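Local coordinates for protein putative hexulose 6 phosphate synthase (Salmonella typhimurium, PDB 3F4W) that is a putative member of the HUMPS family, with a TIM-barrel fold, and is found as a two-chain assembly, at residues T33-L36 with N42-K45; A58-M63 with Q71-A76. All blocks are in the same frame, centred on the assembly; numbering follows the deposited sequence.

Contact 1 (33-36 with 42-45) joins two consecutive helices, whereas contact 2 (58-63 with 71-76) lays a helix on a barrel strand. All touching residues of both are buried, their centres lie about 9 Å apart, and both also reach the second subunit. Their chemistry across the segments is apolar, but contact 1 adds a methyl group over an aromatic face, while contact 2 rests on aliphatic groups alone. Strand 55-62 connects them: Leu36 and Ile44 of contact 1 pack on it. A polar link runs alongside, since Thr33 OG1 is hydrogen-bonded both to Asp59 O (2.6 Å) and to Lys61 NZ (3.1 Å).

Contact 1 (T33-L36 with N42-K45); sequences TPFL and NAIK
The backbones of helix 33-39 and helix 42-50 come nearest at Leu36 and Ala43, CA to CA 6.7 Å, and the side chains that meet are Phe35 with Ala43 and Leu36 with Ile44. The CB of Ala43 points at segment 33-36 and meets the Phe35 ring there. It sits over one face of the Phe35 ring, 4.3 Å from the ring centroid and 25° off the ring normal, which satisfies the geometry of a CH-pi contact. The methyl is displaced toward the outer part of the ring: Ala43 CB lies 3.9 Å from Phe35 CE1 and 4.0 Å from Phe35 CZ. Two torsions explain how the ring gets there. CG of Phe35 stands opposite the backbone N (chi1 -173°), and chi2 of 8° turns the ring so that CD1 almost eclipses CA and one flat side is offered to Ala43. The Phe35 side chain also packs on Leu12 and Ala15 of helix 12-22.

A second, looser contact lies beside this one. Of the two methyl branches of Leu36, CD2 comes nearest, 4.3 Å from CG1 of Ile44, whereas CD1 continues the extended chain and passes Ile44 at a greater distance. Leu36, Ala43 and Ile44 all rest on Val31 of strand 28-31, and Leu36 further touches Ile37 of the second subunit. The area buried between the segments is modest, 138 Å² for both sides together, in keeping with so few touching groups. Topologically, the two helices follow strand 28-31 and precede its parallel neighbour, strand 55-62. The pair therefore forms the helical part of a beta-alpha-beta crossover, here split into two helices, on the outside of a TIM barrel.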
# COMPACT_ATOMS: atom_id res chain seq x y z
N THR A 33 -7.08 4.02 2.54
CA THR A 33 -6.51 2.99 1.67
C THR A 33 -7.52 1.95 1.19
O THR A 33 -7.58 1.65 -0.00
CB THR A 33 -5.32 2.28 2.33
OG1 THR A 33 -4.42 3.27 2.85
CG2 THR A 33 -4.59 1.41 1.32
N PRO A 34 -8.32 1.38 2.10
CA PRO A 34 -9.32 0.39 1.68
C PRO A 34 -10.37 1.03 0.76
O PRO A 34 -10.93 0.36 -0.11
CB PRO A 34 -9.97 -0.03 3.00
CG PRO A 34 -8.96 0.27 4.04
CD PRO A 34 -8.25 1.50 3.57
N PHE A 35 -10.61 2.31 0.97
CA PHE A 35 -11.56 3.07 0.17
C PHE A 35 -11.01 3.20 -1.25
O PHE A 35 -11.70 2.89 -2.23
CB PHE A 35 -11.80 4.44 0.82
CG PHE A 35 -12.88 5.27 0.18
CD1 PHE A 35 -13.70 4.74 -0.81
CD2 PHE A 35 -13.10 6.57 0.59
CE1 PHE A 35 -14.70 5.51 -1.39
CE2 PHE A 35 -14.09 7.35 0.02
CZ PHE A 35 -14.90 6.82 -0.97
N LEU A 36 -9.76 3.63 -1.36
CA LEU A 36 -9.06 3.67 -2.64
C LEU A 36 -9.07 2.32 -3.34
O LEU A 36 -9.35 2.23 -4.53
CB LEU A 36 -7.60 4.10 -2.45
CG LEU A 36 -7.19 5.53 -2.76
CD1 LEU A 36 -5.69 5.66 -2.58
CD2 LEU A 36 -7.61 5.91 -4.17
N ASN A 42 -11.57 6.83 -9.06
CA ASN A 42 -12.85 7.50 -9.19
C ASN A 42 -13.31 8.14 -7.88
O ASN A 42 -14.04 9.13 -7.88
CB ASN A 42 -13.92 6.55 -9.71
CG ASN A 42 -15.25 7.24 -9.89
OD1 ASN A 42 -16.25 6.84 -9.30
ND2 ASN A 42 -15.27 8.30 -10.69
N ALA A 43 -12.89 7.56 -6.76
CA ALA A 43 -13.24 8.11 -5.45
C ALA A 43 -12.69 9.52 -5.28
O ALA A 43 -13.39 10.42 -4.82
CB ALA A 43 -12.73 7.20 -4.34
N ILE A 44 -11.43 9.70 -5.66
CA ILE A 44 -10.78 11.01 -5.61
C ILE A 44 -11.48 12.00 -6.54
O ILE A 44 -11.76 13.14 -6.16
CB ILE A 44 -9.30 10.92 -6.02
CG1 ILE A 44 -8.55 9.97 -5.10
CG2 ILE A 44 -8.66 12.30 -6.01
CD1 ILE A 44 -8.38 10.50 -3.69
N LYS A 45 -11.76 11.56 -7.76
CA LYS A 45 -12.40 12.42 -8.75
C LYS A 45 -13.76 12.91 -8.27
O LYS A 45 -14.06 14.10 -8.34
CB LYS A 45 -12.56 11.66 -10.07
CG LYS A 45 -11.25 11.23 -10.71
CD LYS A 45 -11.48 10.39 -11.96
CE LYS A 45 -10.21 10.25 -12.78
NZ LYS A 45 -10.39 9.34 -13.95

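Contact 2 (A58-M63 with Q71-A76); sequences ADAKIM and QLLFDA
Leu73 supplies the helix side of this contact with Ala58, Ala60 and Ile62, within the beta-alpha-beta unit of strand 55-62, helix 66-75 and strand 80-84 of the TIM barrel. The axes of strand 58-62 and helix 71-75 come within 10.2 Å of each other and run antiparallel at 173°, as expected where a helix returns across the barrel wall. From Leu73 CA, CB points toward the strand, with Ala58 CB as its nearest side-chain neighbour there. CG then settles on that same methyl, 3.8 Å from Ala58 CB. At the fork the branches part. CD2 continues along the strand and presses on Ala60 CB at 3.5 Å, with Ile62 CD1 at the edge of contact, 4.5 Å from Leu73 CD2. CD1 stays farther from Ala60; chi2 of 10° leaves it nearly eclipsed with CA, a conformation that is probably strained. Val41 and Val81 of the same chain, and Ile37 of the second subunit, also pack on Leu73. Asp59, between the two alanines, directs its CB away from the helix, and there Lys61 NZ forms a salt bridge to Asp59 OD2 of 2.8 Å, approaching from above the carboxylate, 37° out of its plane.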
# COMPACT_ATOMS: atom_id res chain seq x y z
N ALA A 58 -5.03 11.41 -0.86
CA ALA A 58 -5.15 10.01 -1.27
C ALA A 58 -4.20 9.15 -0.44
O ALA A 58 -2.98 9.23 -0.60
CB ALA A 58 -4.85 9.85 -2.76
N ASP A 59 -4.76 8.33 0.45
CA ASP A 59 -3.95 7.51 1.34
C ASP A 59 -3.52 6.22 0.66
O ASP A 59 -3.91 5.12 1.08
CB ASP A 59 -4.71 7.20 2.63
CG ASP A 59 -3.81 6.67 3.72
OD1 ASP A 59 -2.58 6.89 3.64
OD2 ASP A 59 -4.32 6.04 4.66
N ALA A 60 -2.71 6.35 -0.38
CA ALA A 60 -2.25 5.20 -1.15
C ALA A 60 -1.23 4.35 -0.39
O ALA A 60 -1.08 3.16 -0.67
CB ALA A 60 -1.68 5.66 -2.48
N LYS A 61 -0.54 4.96 0.57
CA LYS A 61 0.53 4.27 1.30
C LYS A 61 1.49 3.61 0.32
O LYS A 61 1.80 2.42 0.43
CB LYS A 61 -0.04 3.23 2.27
CG LYS A 61 -0.63 3.82 3.55
CD LYS A 61 -1.02 2.70 4.51
CE LYS A 61 -1.64 3.26 5.78
NZ LYS A 61 -3.02 3.76 5.54
N ILE A 62 1.97 4.40 -0.63
CA ILE A 62 2.85 3.93 -1.68
C ILE A 62 4.12 3.25 -1.15
O ILE A 62 4.77 3.76 -0.23
CB ILE A 62 3.24 5.08 -2.63
CG1 ILE A 62 1.99 5.60 -3.34
CG2 ILE A 62 4.26 4.62 -3.65
CD1 ILE A 62 2.23 6.85 -4.16
N MET A 63 4.46 2.11 -1.73
CA MET A 63 5.62 1.33 -1.31
C MET A 63 6.57 1.14 -2.48
O MET A 63 7.75 0.84 -2.29
CB MET A 63 5.17 -0.03 -0.77
CG MET A 63 6.29 -0.86 -0.16
SD MET A 63 6.86 -0.16 1.40
CE MET A 63 8.27 -1.20 1.81
N GLN A 71 1.51 10.13 -9.70
CA GLN A 71 1.00 10.91 -10.83
C GLN A 71 -0.45 10.54 -11.13
O GLN A 71 -1.29 11.40 -11.38
CB GLN A 71 1.88 10.69 -12.06
CG GLN A 71 1.62 11.65 -13.20
CD GLN A 71 2.52 11.38 -14.39
OE1 GLN A 71 3.32 12.22 -14.79
NE2 GLN A 71 2.41 10.18 -14.95
N LEU A 72 -0.74 9.24 -11.12
CA LEU A 72 -2.10 8.76 -11.30
C LEU A 72 -3.05 9.42 -10.31
O LEU A 72 -4.16 9.82 -10.66
CB LEU A 72 -2.13 7.24 -11.11
CG LEU A 72 -3.51 6.60 -11.11
CD1 LEU A 72 -4.11 6.68 -12.50
CD2 LEU A 72 -3.43 5.16 -10.64
N LEU A 73 -2.59 9.52 -9.07
CA LEU A 73 -3.39 10.07 -7.98
C LEU A 73 -3.55 11.58 -8.12
O LEU A 73 -4.64 12.12 -7.94
CB LEU A 73 -2.73 9.74 -6.64
CG LEU A 73 -3.18 8.51 -5.85
CD1 LEU A 73 -4.10 7.60 -6.63
CD2 LEU A 73 -1.98 7.75 -5.30
N PHE A 74 -2.46 12.27 -8.44
CA PHE A 74 -2.49 13.71 -8.59
C PHE A 74 -3.33 14.11 -9.80
O PHE A 74 -4.13 15.04 -9.72
CB PHE A 74 -1.08 14.30 -8.70
CG PHE A 74 -0.32 14.29 -7.41
CD1 PHE A 74 -0.90 14.78 -6.25
CD2 PHE A 74 0.98 13.81 -7.35
CE1 PHE A 74 -0.21 14.79 -5.06
CE2 PHE A 74 1.68 13.81 -6.16
CZ PHE A 74 1.08 14.29 -5.01
N ASP A 75 -3.15 13.39 -10.91
CA ASP A 75 -3.96 13.62 -12.10
C ASP A 75 -5.45 13.50 -11.79
O ASP A 75 -6.27 14.16 -12.41
CB ASP A 75 -3.60 12.62 -13.21
CG ASP A 75 -2.29 12.95 -13.89
OD1 ASP A 75 -1.74 14.04 -13.62
OD2 ASP A 75 -1.81 12.13 -14.70
N ALA A 76 -5.79 12.66 -10.82
CA ALA A 76 -7.18 12.43 -10.46
C ALA A 76 -7.77 13.54 -9.59
O ALA A 76 -8.97 13.56 -9.34
CB ALA A 76 -7.33 11.09 -9.76